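Local coordinates for protein 5-formaminoimidazole-4-carboxamide-1-(beta)-D-ribofuranosyl 5'-monophosphate synthetase (Methanocaldococcus jannaschii, PDB 2R7N) that catalyses the ATP- and formate-dependent, folate-independent formylation of AICAR to FAICAR in purine biosynthesis, at residues 26-31 with 313-318; 208-213 with 224-229; 317-322 with 337-342. All coordinates share one frame; numbering follows the deposited sequence.

Contact 1 (26-31 with 313-318). With FAI (5-(formylamino)-1-(5-O-phosphono-beta-D-ribofuranosyl)-1H-imidazole-4-carboxamide), chain E.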
loop_
_atom_site.group_PDB
_atom_site.type_symbol
_atom_site.label_atom_id
_atom_site.label_comp_id
_atom_site.label_asym_id
_atom_site.label_seq_id
_atom_site.Cartn_x
_atom_site.Cartn_y
_atom_site.Cartn_z
ATOM N N SER A 26 12.811 -6.956 24.810
ATOM C CA SER A 26 14.184 -7.283 24.420
ATOM C C SER A 26 14.204 -8.419 23.407
ATOM O O SER A 26 13.181 -9.067 23.152
ATOM C CB SER A 26 15.002 -7.689 25.656
ATOM O OG SER A 26 16.210 -8.339 25.298
ATOM N N HIS A 27 15.387 -8.659 22.844
ATOM C CA HIS A 27 15.657 -9.812 21.971
ATOM C C HIS A 27 15.083 -9.691 20.557
ATOM O O HIS A 27 15.814 -9.435 19.595
ATOM C CB HIS A 27 15.208 -11.137 22.602
ATOM C CG HIS A 27 15.607 -12.334 21.795
ATOM N ND1 HIS A 27 14.740 -12.986 20.946
ATOM C CD2 HIS A 27 16.799 -12.966 21.670
ATOM C CE1 HIS A 27 15.371 -13.977 20.345
ATOM N NE2 HIS A 27 16.623 -13.986 20.765
ATOM N N THR A 28 13.776 -9.895 20.436
ATOM C CA THR A 28 13.104 -9.786 19.144
ATOM C C THR A 28 11.782 -9.024 19.246
ATOM O O THR A 28 10.998 -9.007 18.300
ATOM C CB THR A 28 12.804 -11.176 18.583
ATOM O OG1 THR A 28 12.467 -12.053 19.667
ATOM C CG2 THR A 28 14.003 -11.736 17.837
ATOM N N SER A 29 11.540 -8.386 20.387
ATOM C CA SER A 29 10.195 -7.912 20.703
ATOM C C SER A 29 9.667 -6.829 19.743
ATOM O O SER A 29 8.500 -6.846 19.365
ATOM C CB SER A 29 10.115 -7.439 22.151
ATOM O OG SER A 29 10.885 -6.260 22.332
ATOM N N LEU A 30 10.527 -5.898 19.352
ATOM C CA LEU A 30 10.127 -4.808 18.462
ATOM C C LEU A 30 9.217 -5.265 17.331
ATOM O O LEU A 30 8.176 -4.663 17.114
ATOM C CB LEU A 30 11.346 -4.082 17.900
ATOM C CG LEU A 30 12.033 -3.277 18.996
ATOM C CD1 LEU A 30 13.274 -2.617 18.488
ATOM C CD2 LEU A 30 11.085 -2.248 19.557
ATOM N N HIS A 31 9.592 -6.327 16.628
ATOM C CA HIS A 31 8.759 -6.831 15.540
ATOM C C HIS A 31 7.722 -7.879 15.974
ATOM O O HIS A 31 6.787 -8.176 15.234
ATOM C CB HIS A 31 9.613 -7.357 14.370
ATOM C CG HIS A 31 10.402 -8.588 14.691
ATOM N ND1 HIS A 31 9.883 -9.859 14.562
ATOM C CD2 HIS A 31 11.679 -8.742 15.117
ATOM C CE1 HIS A 31 10.801 -10.745 14.911
ATOM N NE2 HIS A 31 11.902 -10.094 15.245
ATOM N N ALA A 313 14.534 -22.984 19.044
ATOM C CA ALA A 313 13.218 -23.617 18.982
ATOM C C ALA A 313 12.140 -22.560 19.184
ATOM O O ALA A 313 10.949 -22.814 18.999
ATOM C CB ALA A 313 13.107 -24.709 20.036
ATOM N N ARG A 314 12.584 -21.372 19.582
ATOM C CA ARG A 314 11.735 -20.194 19.634
ATOM C C ARG A 314 12.138 -19.257 18.494
ATOM O O ARG A 314 12.766 -19.692 17.525
ATOM C CB ARG A 314 11.854 -19.516 21.002
ATOM C CG ARG A 314 13.221 -19.646 21.663
ATOM C CD ARG A 314 14.254 -18.724 21.035
ATOM N NE ARG A 314 15.492 -18.672 21.811
ATOM C CZ ARG A 314 16.547 -17.922 21.495
ATOM N NH1 ARG A 314 17.631 -17.939 22.262
ATOM N NH2 ARG A 314 16.522 -17.150 20.416
ATOM N N VAL A 315 11.778 -17.982 18.582
ATOM C CA VAL A 315 12.177 -17.050 17.536
ATOM C C VAL A 315 13.622 -16.642 17.767
ATOM O O VAL A 315 14.033 -16.401 18.903
ATOM C CB VAL A 315 11.256 -15.802 17.451
ATOM C CG1 VAL A 315 11.376 -14.944 18.701
ATOM C CG2 VAL A 315 11.569 -14.982 16.195
ATOM N N ASP A 316 14.390 -16.574 16.684
ATOM C CA ASP A 316 15.798 -16.240 16.773
ATOM C C ASP A 316 16.060 -14.757 16.483
ATOM O O ASP A 316 15.358 -14.133 15.683
ATOM C CB ASP A 316 16.607 -17.131 15.828
ATOM C CG ASP A 316 18.090 -16.844 15.895
ATOM O OD1 ASP A 316 18.803 -17.587 16.608
ATOM O OD2 ASP A 316 18.533 -15.857 15.264
ATOM N N GLY A 317 17.085 -14.207 17.129
ATOM C CA GLY A 317 17.412 -12.783 17.024
ATOM C C GLY A 317 17.635 -12.281 15.611
ATOM O O GLY A 317 17.431 -11.109 15.326
ATOM N N GLY A 318 18.065 -13.159 14.716
ATOM C CA GLY A 318 18.351 -12.732 13.354
ATOM C C GLY A 318 17.137 -12.170 12.632
ATOM O O GLY A 318 17.285 -11.428 11.649
HETATM O OP2 FAI E . 20.055 -9.599 24.098
HETATM P P FAI E . 20.055 -10.873 25.102
HETATM O OP1 FAI E . 18.925 -10.542 26.199
HETATM O OP3 FAI E . 21.369 -11.083 25.762
HETATM O O3 FAI E . 19.576 -12.134 24.260
HETATM C C4 FAI E . 19.399 -13.371 24.956
HETATM C C FAI E . 19.851 -14.547 24.081
HETATM O O FAI E . 19.516 -14.141 22.756
HETATM C C3 FAI E . 21.376 -14.777 24.103
HETATM O "O3'" FAI E . 21.618 -16.100 24.599
HETATM C C2 FAI E . 21.814 -14.680 22.638
HETATM O "O2'" FAI E . 22.519 -15.868 22.250
HETATM C C1 FAI E . 20.505 -14.637 21.858
HETATM N N FAI E . 20.541 -13.558 20.860
HETATM C C5 FAI E . 20.370 -12.262 21.145
HETATM N N1 FAI E . 20.442 -11.548 20.020
HETATM C C3A FAI E . 20.659 -12.395 19.022
HETATM C C6 FAI E . 20.805 -11.929 17.582
HETATM O O5 FAI E . 20.599 -10.741 17.329
HETATM N N2 FAI E . 21.162 -12.854 16.679
HETATM C C7A FAI E . 20.725 -13.672 19.545
HETATM N N3 FAI E . 20.904 -14.816 18.873
HETATM C C8 FAI E . 19.925 -15.751 18.813
HETATM O O6 FAI E . 18.797 -15.707 19.339
#

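Contact 2 (208-213 with 224-229). With FAI (5-(formylamino)-1-(5-O-phosphono-beta-D-ribofuranosyl)-1H-imidazole-4-carboxamide), chain E.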
loop_
_atom_site.group_PDB
_atom_site.type_symbol
_atom_site.label_atom_id
_atom_site.label_comp_id
_atom_site.label_asym_id
_atom_site.label_seq_id
_atom_site.Cartn_x
_atom_site.Cartn_y
_atom_site.Cartn_z
ATOM N N CYS A 208 21.835 -18.157 9.000
ATOM C CA CYS A 208 20.862 -18.433 10.045
ATOM C C CYS A 208 19.471 -18.351 9.405
ATOM O O CYS A 208 19.005 -17.283 9.017
ATOM C CB CYS A 208 21.020 -17.467 11.209
ATOM S SG CYS A 208 22.737 -17.364 11.827
ATOM N N ILE A 209 18.838 -19.509 9.270
ATOM C CA ILE A 209 17.635 -19.673 8.462
ATOM C C ILE A 209 16.405 -19.731 9.324
ATOM O O ILE A 209 16.236 -20.656 10.126
ATOM C CB ILE A 209 17.680 -20.986 7.685
ATOM C CG1 ILE A 209 18.926 -21.023 6.789
ATOM C CG2 ILE A 209 16.414 -21.144 6.886
ATOM C CD1 ILE A 209 19.226 -22.385 6.215
ATOM N N HIS A 210 15.530 -18.752 9.150
ATOM C CA HIS A 210 14.364 -18.646 10.013
ATOM C C HIS A 210 13.136 -19.298 9.378
ATOM O O HIS A 210 12.691 -18.900 8.304
ATOM C CB HIS A 210 14.132 -17.187 10.380
ATOM C CG HIS A 210 15.376 -16.491 10.835
ATOM N ND1 HIS A 210 15.813 -16.525 12.143
ATOM C CD2 HIS A 210 16.292 -15.764 10.152
ATOM C CE1 HIS A 210 16.937 -15.839 12.248
ATOM N NE2 HIS A 210 17.252 -15.370 11.053
ATOM N N TYR A 211 12.627 -20.334 10.034
ATOM C CA TYR A 211 11.447 -21.034 9.549
ATOM C C TYR A 211 10.262 -20.750 10.450
ATOM O O TYR A 211 10.408 -20.295 11.582
ATOM C CB TYR A 211 11.632 -22.554 9.532
ATOM C CG TYR A 211 12.822 -23.101 8.795
ATOM C CD1 TYR A 211 12.678 -23.683 7.550
ATOM C CD2 TYR A 211 14.096 -23.085 9.373
ATOM C CE1 TYR A 211 13.771 -24.217 6.882
ATOM C CE2 TYR A 211 15.200 -23.615 8.710
ATOM C CZ TYR A 211 15.029 -24.178 7.468
ATOM O OH TYR A 211 16.110 -24.712 6.808
ATOM N N PHE A 212 9.083 -21.053 9.935
ATOM C CA PHE A 212 7.886 -21.008 10.724
ATOM C C PHE A 212 7.093 -22.258 10.420
ATOM O O PHE A 212 6.651 -22.451 9.277
ATOM C CB PHE A 212 7.053 -19.783 10.347
ATOM C CG PHE A 212 5.883 -19.563 11.250
ATOM C CD1 PHE A 212 6.004 -18.755 12.360
ATOM C CD2 PHE A 212 4.680 -20.209 11.018
ATOM C CE1 PHE A 212 4.946 -18.570 13.210
ATOM C CE2 PHE A 212 3.611 -20.018 11.871
ATOM C CZ PHE A 212 3.749 -19.203 12.971
ATOM N N TYR A 213 6.932 -23.131 11.412
ATOM C CA TYR A 213 5.982 -24.223 11.235
ATOM C C TYR A 213 4.605 -23.739 11.632
ATOM O O TYR A 213 4.404 -23.252 12.755
ATOM C CB TYR A 213 6.317 -25.468 12.046
ATOM C CG TYR A 213 5.239 -26.529 11.901
ATOM C CD1 TYR A 213 5.116 -27.267 10.732
ATOM C CD2 TYR A 213 4.322 -26.763 12.916
ATOM C CE1 TYR A 213 4.118 -28.236 10.590
ATOM C CE2 TYR A 213 3.324 -27.730 12.778
ATOM C CZ TYR A 213 3.235 -28.462 11.620
ATOM O OH TYR A 213 2.235 -29.417 11.485
ATOM N N GLY A 224 13.016 -15.977 6.564
ATOM C CA GLY A 224 14.202 -15.207 6.221
ATOM C C GLY A 224 15.532 -15.806 6.637
ATOM O O GLY A 224 15.604 -16.943 7.117
ATOM N N MET A 225 16.584 -15.012 6.469
ATOM C CA MET A 225 17.944 -15.462 6.700
ATOM C C MET A 225 18.812 -14.276 7.057
ATOM O O MET A 225 18.707 -13.206 6.448
ATOM C CB MET A 225 18.524 -16.111 5.437
ATOM C CG MET A 225 17.779 -17.329 4.937
ATOM S SD MET A 225 18.709 -18.054 3.587
ATOM C CE MET A 225 17.626 -19.439 3.185
ATOM N N ASP A 226 19.683 -14.481 8.035
ATOM C CA ASP A 226 20.689 -13.502 8.374
ATOM C C ASP A 226 22.016 -14.215 8.613
ATOM O O ASP A 226 22.067 -15.416 8.888
ATOM C CB ASP A 226 20.289 -12.763 9.649
ATOM C CG ASP A 226 20.451 -13.632 10.901
ATOM O OD1 ASP A 226 19.664 -14.592 11.047
ATOM O OD2 ASP A 226 21.356 -13.354 11.734
ATOM N N LYS A 227 23.099 -13.462 8.529
ATOM C CA LYS A 227 24.351 -13.956 9.035
ATOM C C LYS A 227 24.709 -13.134 10.258
ATOM O O LYS A 227 24.467 -11.926 10.298
ATOM C CB LYS A 227 25.447 -13.902 7.978
ATOM C CG LYS A 227 25.877 -12.525 7.603
ATOM C CD LYS A 227 27.178 -12.549 6.806
ATOM C CE LYS A 227 27.752 -11.154 6.767
ATOM N NZ LYS A 227 29.123 -11.109 6.274
ATOM N N ARG A 228 25.249 -13.815 11.262
ATOM C CA ARG A 228 25.673 -13.192 12.500
ATOM C C ARG A 228 26.770 -12.178 12.279
ATOM O O ARG A 228 27.644 -12.334 11.416
ATOM C CB ARG A 228 26.212 -14.241 13.473
ATOM C CG ARG A 228 25.290 -15.405 13.679
ATOM C CD ARG A 228 24.002 -14.892 14.202
ATOM N NE ARG A 228 23.298 -15.876 15.000
ATOM C CZ ARG A 228 21.977 -15.910 15.113
ATOM N NH1 ARG A 228 21.249 -15.018 14.455
ATOM N NH2 ARG A 228 21.394 -16.838 15.869
ATOM N N TYR A 229 26.726 -11.156 13.115
ATOM C CA TYR A 229 27.729 -10.132 13.160
ATOM C C TYR A 229 28.243 -10.177 14.593
ATOM O O TYR A 229 27.553 -9.754 15.537
ATOM C CB TYR A 229 27.068 -8.805 12.857
ATOM C CG TYR A 229 28.006 -7.722 12.447
ATOM C CD1 TYR A 229 29.094 -7.996 11.645
ATOM C CD2 TYR A 229 27.774 -6.408 12.821
ATOM C CE1 TYR A 229 29.945 -6.993 11.244
ATOM C CE2 TYR A 229 28.616 -5.401 12.421
ATOM C CZ TYR A 229 29.705 -5.705 11.639
ATOM O OH TYR A 229 30.565 -4.711 11.248
HETATM O OP2 FAI E . 20.055 -9.599 24.098
HETATM P P FAI E . 20.055 -10.873 25.102
HETATM O OP1 FAI E . 18.925 -10.542 26.199
HETATM O OP3 FAI E . 21.369 -11.083 25.762
HETATM O O3 FAI E . 19.576 -12.134 24.260
HETATM C C4 FAI E . 19.399 -13.371 24.956
HETATM C C FAI E . 19.851 -14.547 24.081
HETATM O O FAI E . 19.516 -14.141 22.756
HETATM C C3 FAI E . 21.376 -14.777 24.103
HETATM O "O3'" FAI E . 21.618 -16.100 24.599
HETATM C C2 FAI E . 21.814 -14.680 22.638
HETATM O "O2'" FAI E . 22.519 -15.868 22.250
HETATM C C1 FAI E . 20.505 -14.637 21.858
HETATM N N FAI E . 20.541 -13.558 20.860
HETATM C C5 FAI E . 20.370 -12.262 21.145
HETATM N N1 FAI E . 20.442 -11.548 20.020
HETATM C C3A FAI E . 20.659 -12.395 19.022
HETATM C C6 FAI E . 20.805 -11.929 17.582
HETATM O O5 FAI E . 20.599 -10.741 17.329
HETATM N N2 FAI E . 21.162 -12.854 16.679
HETATM C C7A FAI E . 20.725 -13.672 19.545
HETATM N N3 FAI E . 20.904 -14.816 18.873
HETATM C C8 FAI E . 19.925 -15.751 18.813
HETATM O O6 FAI E . 18.797 -15.707 19.339
#

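Contact 3 (317-322 with 337-342). With FAI (5-(formylamino)-1-(5-O-phosphono-beta-D-ribofuranosyl)-1H-imidazole-4-carboxamide), chain E.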
loop_
_atom_site.group_PDB
_atom_site.type_symbol
_atom_site.label_atom_id
_atom_site.label_comp_id
_atom_site.label_asym_id
_atom_site.label_seq_id
_atom_site.Cartn_x
_atom_site.Cartn_y
_atom_site.Cartn_z
ATOM N N GLY A 317 17.085 -14.207 17.129
ATOM C CA GLY A 317 17.412 -12.783 17.024
ATOM C C GLY A 317 17.635 -12.281 15.611
ATOM O O GLY A 317 17.431 -11.109 15.326
ATOM N N GLY A 318 18.065 -13.159 14.716
ATOM C CA GLY A 318 18.351 -12.732 13.354
ATOM C C GLY A 318 17.137 -12.170 12.632
ATOM O O GLY A 318 17.285 -11.428 11.649
ATOM N N THR A 319 15.937 -12.534 13.100
ATOM C CA THR A 319 14.683 -12.093 12.459
ATOM C C THR A 319 14.610 -10.586 12.476
ATOM O O THR A 319 13.889 -9.980 11.675
ATOM C CB THR A 319 13.436 -12.648 13.143
ATOM O OG1 THR A 319 13.514 -12.375 14.539
ATOM C CG2 THR A 319 13.328 -14.151 12.938
ATOM N N ASN A 320 15.393 -9.977 13.367
ATOM C CA ASN A 320 15.507 -8.528 13.401
ATOM C C ASN A 320 16.043 -7.955 12.096
ATOM O O ASN A 320 15.801 -6.803 11.784
ATOM C CB ASN A 320 16.346 -8.074 14.597
ATOM C CG ASN A 320 15.708 -8.447 15.919
ATOM O OD1 ASN A 320 14.482 -8.540 16.022
ATOM N ND2 ASN A 320 16.530 -8.688 16.931
ATOM N N SER A 321 16.768 -8.763 11.331
ATOM C CA SER A 321 17.321 -8.298 10.068
ATOM C C SER A 321 16.218 -8.018 9.052
ATOM O O SER A 321 16.440 -7.283 8.089
ATOM C CB SER A 321 18.353 -9.299 9.507
ATOM O OG SER A 321 17.733 -10.378 8.830
ATOM N N PHE A 322 15.040 -8.617 9.263
ATOM C CA PHE A 322 13.874 -8.346 8.421
ATOM C C PHE A 322 12.581 -7.931 9.152
ATOM O O PHE A 322 11.512 -8.515 8.947
ATOM C CB PHE A 322 13.606 -9.473 7.425
ATOM C CG PHE A 322 13.240 -10.786 8.050
ATOM C CD1 PHE A 322 14.167 -11.510 8.800
ATOM C CD2 PHE A 322 11.990 -11.339 7.825
ATOM C CE1 PHE A 322 13.840 -12.746 9.340
ATOM C CE2 PHE A 322 11.644 -12.574 8.378
ATOM C CZ PHE A 322 12.569 -13.282 9.138
ATOM N N LEU A 337 6.529 -8.560 5.430
ATOM C CA LEU A 337 6.171 -9.459 6.521
ATOM C C LEU A 337 7.371 -9.781 7.410
ATOM O O LEU A 337 8.397 -10.301 6.945
ATOM C CB LEU A 337 5.562 -10.732 5.927
ATOM C CG LEU A 337 5.154 -11.932 6.767
ATOM C CD1 LEU A 337 3.902 -11.659 7.549
ATOM C CD2 LEU A 337 4.953 -13.100 5.821
ATOM N N SER A 338 7.243 -9.453 8.687
ATOM C CA SER A 338 8.236 -9.835 9.681
ATOM C C SER A 338 7.830 -11.149 10.320
ATOM O O SER A 338 6.732 -11.638 10.098
ATOM C CB SER A 338 8.333 -8.776 10.767
ATOM O OG SER A 338 7.196 -8.840 11.608
ATOM N N MET A 339 8.716 -11.715 11.133
ATOM C CA MET A 339 8.428 -12.965 11.820
ATOM C C MET A 339 7.461 -12.708 12.979
ATOM O O MET A 339 6.565 -13.513 13.265
ATOM C CB MET A 339 9.728 -13.614 12.313
ATOM C CG MET A 339 9.522 -14.884 13.133
ATOM S SD MET A 339 8.899 -16.248 12.155
ATOM C CE MET A 339 10.427 -16.854 11.429
ATOM N N GLY A 340 7.650 -11.581 13.654
ATOM C CA GLY A 340 6.711 -11.155 14.688
ATOM C C GLY A 340 5.281 -11.159 14.161
ATOM O O GLY A 340 4.374 -11.685 14.812
ATOM N N GLN A 341 5.086 -10.585 12.971
ATOM C CA GLN A 341 3.767 -10.481 12.381
ATOM C C GLN A 341 3.255 -11.842 11.943
ATOM O O GLN A 341 2.088 -12.161 12.135
ATOM C CB GLN A 341 3.754 -9.523 11.186
ATOM C CG GLN A 341 2.373 -9.431 10.551
ATOM C CD GLN A 341 2.247 -8.356 9.481
ATOM O OE1 GLN A 341 3.242 -7.789 9.010
ATOM N NE2 GLN A 341 1.005 -8.068 9.089
ATOM N N ARG A 342 4.131 -12.632 11.337
ATOM C CA ARG A 342 3.796 -13.999 10.965
ATOM C C ARG A 342 3.284 -14.773 12.169
ATOM O O ARG A 342 2.374 -15.594 12.053
ATOM C CB ARG A 342 5.006 -14.724 10.379
ATOM C CG ARG A 342 4.675 -16.141 9.988
ATOM C CD ARG A 342 3.344 -16.146 9.320
ATOM N NE ARG A 342 2.888 -17.462 8.903
ATOM C CZ ARG A 342 1.895 -18.117 9.492
ATOM N NH1 ARG A 342 1.268 -17.592 10.553
ATOM N NH2 ARG A 342 1.535 -19.302 9.021
HETATM O OP2 FAI E . 20.055 -9.599 24.098
HETATM P P FAI E . 20.055 -10.873 25.102
HETATM O OP1 FAI E . 18.925 -10.542 26.199
HETATM O OP3 FAI E . 21.369 -11.083 25.762
HETATM O O3 FAI E . 19.576 -12.134 24.260
HETATM C C4 FAI E . 19.399 -13.371 24.956
HETATM C C FAI E . 19.851 -14.547 24.081
HETATM O O FAI E . 19.516 -14.141 22.756
HETATM C C3 FAI E . 21.376 -14.777 24.103
HETATM O "O3'" FAI E . 21.618 -16.100 24.599
HETATM C C2 FAI E . 21.814 -14.680 22.638
HETATM O "O2'" FAI E . 22.519 -15.868 22.250
HETATM C C1 FAI E . 20.505 -14.637 21.858
HETATM N N FAI E . 20.541 -13.558 20.860
HETATM C C5 FAI E . 20.370 -12.262 21.145
HETATM N N1 FAI E . 20.442 -11.548 20.020
HETATM C C3A FAI E . 20.659 -12.395 19.022
HETATM C C6 FAI E . 20.805 -11.929 17.582
HETATM O O5 FAI E . 20.599 -10.741 17.329
HETATM N N2 FAI E . 21.162 -12.854 16.679
HETATM C C7A FAI E . 20.725 -13.672 19.545
HETATM N N3 FAI E . 20.904 -14.816 18.873
HETATM C C8 FAI E . 19.925 -15.751 18.813
HETATM O O6 FAI E . 18.797 -15.707 19.339
HETATM O O HOH W 1 11.385 -10.867 11.127
#

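Contact 1 (26-31 with 313-318)
The formyl pocket of the FAICAR product site is built where His-27 and Thr-28, just ahead of helix 29-38, meet the loop after strand 306-312. Three N-H groups converge on the formyl oxygen O6 of FAI: His-27 NE2 at 3.1 Å, Arg-314 NH2 at 2.9 Å and the backbone N of Gly-317 at 3.2 Å, each bond nearly straight (164-167°). With CG anti to its backbone N (chi1 -174°), His-27 carries its ring to O6, which lies in the plane of both imidazole and guanidinium, planes 88° apart. Arg-314 NH2 also donates to Val-315 O (3.0 Å), which would help set the rotation of its end group, though the side chain is poorly ordered. ND1 of His-27 shares a 2.8 Å hydrogen bond with Thr-28 OG1, which meets Val-315 CG1 tip to tip at 3.2 Å. Asp-316 OD2 accepts from Gly-318 N (2.8 Å), an Asx turn, while OD1 forms a salt bridge with Arg-228. With an alanine here, Gly-318 N would lose OD2, the Arg-228 guanidinium OD1, and the turn beside the formyl group would probably relax. Three donors on O6 would be expected to polarise the formyl C=O.

Contact 2 (208-213 with 224-229)
Strands 208-213 and 224-229 pair antiparallel, their axes 4.7 Å apart at closest approach and 155° between directions, as part of the beta hairpin 205-214/219-230 in the ATP-grasp region. Cys-208 with Asp-226 and His-210 with Gly-224 are hydrogen-bonded pairs, made by Cys-208 N to Asp-226 O (2.8 Å) with its return bond and by His-210 N to Gly-224 O (2.7 Å), whose return bond is weak. Between them lies the non-hydrogen-bonded pair Ile-209 with Met-225, whose side chains run side by side on one face, CG1 to CE 4.1 Å. On the face of Cys-208, His-210 and Asp-226 the contacts are polar. His-210 NE2 donates to Asp-226 OD1 at 2.5 Å, with the carboxylate oxygen close to the ring plane and approached on its anti side. That approach depends on Asp-226 CG standing between its backbone N and carbonyl carbon (chi1 73°). The second oxygen, OD2, uses its syn lone pair for the salt bridge to Arg-228 NH1 (3.2 Å). Arg-228 NH2 has a further salt bridge to Asp-316, and its side chain touches bound ADP. The guanidinium is sandwiched off-centre: Cys-208 SG sits 3.4 Å above one face and the FAI carboxamide nitrogen N2 3.1 Å above the other.

Contact 3 (317-322 with 337-342)
A short 3-10 segment, 317-321, in the loop after strand 306-312 packs against the N-terminus of helix 339-353, tying the product-binding loop to the last helix of the chain. The direct contacts are van der Waals, two of them to carbonyl oxygens. The methyl CG2 of Thr-319 presses on CB of Met-339 at 3.7 Å, the two side chains crossing at a slant. Met-339 has CG anti to its backbone N (chi1 176°) and then bends at both chi2 and chi3, which carries its end to strand 205-214, where the side chain packs on Phe-212. Phe-322 reaches the helix start with its ring: CZ is 4.3 Å from Met-339 CB, and Leu-337 O lies near the ring plane at the edge, 3.8 Å from CD2. Its own carbonyl oxygen lies 3.6 Å from Ser-338 CA.

Hydrogen bonds within each segment accompany its turn. Gly-318 O receives the backbone N and the hydroxyl of Ser-321, the latter nearly in line with the carbonyl bond. Ser-338 occupies the N-cap, its OG accepting from Gln-341 N at 3.1 Å (160°). Outside the contact, Thr-319 OG1 is hydrogen-bonded to Asp-316 O.

No direct hydrogen bond crosses the contact; a water does the joining. It accepts from Met-339 N (2.8 Å), a backbone N-H in the first turn of the helix, and donates to the carbonyl oxygens of Thr-319 and Phe-322, so three backbone polar groups in this buried junction are satisfied together. The same water oxygen rests 3.1 Å above the plane of the Phe-322 ring, over its centre.

Overall arrangement
The three contacts adjoin one another beside FAI, which all of them touch; their centres are about 11 Å (1 and 2), 7 Å (1 and 3) and 9 Å (2 and 3) apart. Contacts 1 and 3 share Gly-317 and Gly-318; His-27 O to Asn-320 ND2 (2.9 Å) and His-31 ND1 to Gly-340 N (3.0 Å) are probable hydrogen bonds between them. Contact 2 is nested within the chain loop closed by contact 1 and reaches it through the 2.8 Å salt bridge from Arg-228 NH2 to Asp-316 OD1. Thr-319 of contact 3 packs CG2 on His-210 ND1 of contact 2 at 3.5 Å. Asn-258 of the same chain, with Arg-264 and Ser-266 of the second subunit, also hydrogen-bonds to FAI.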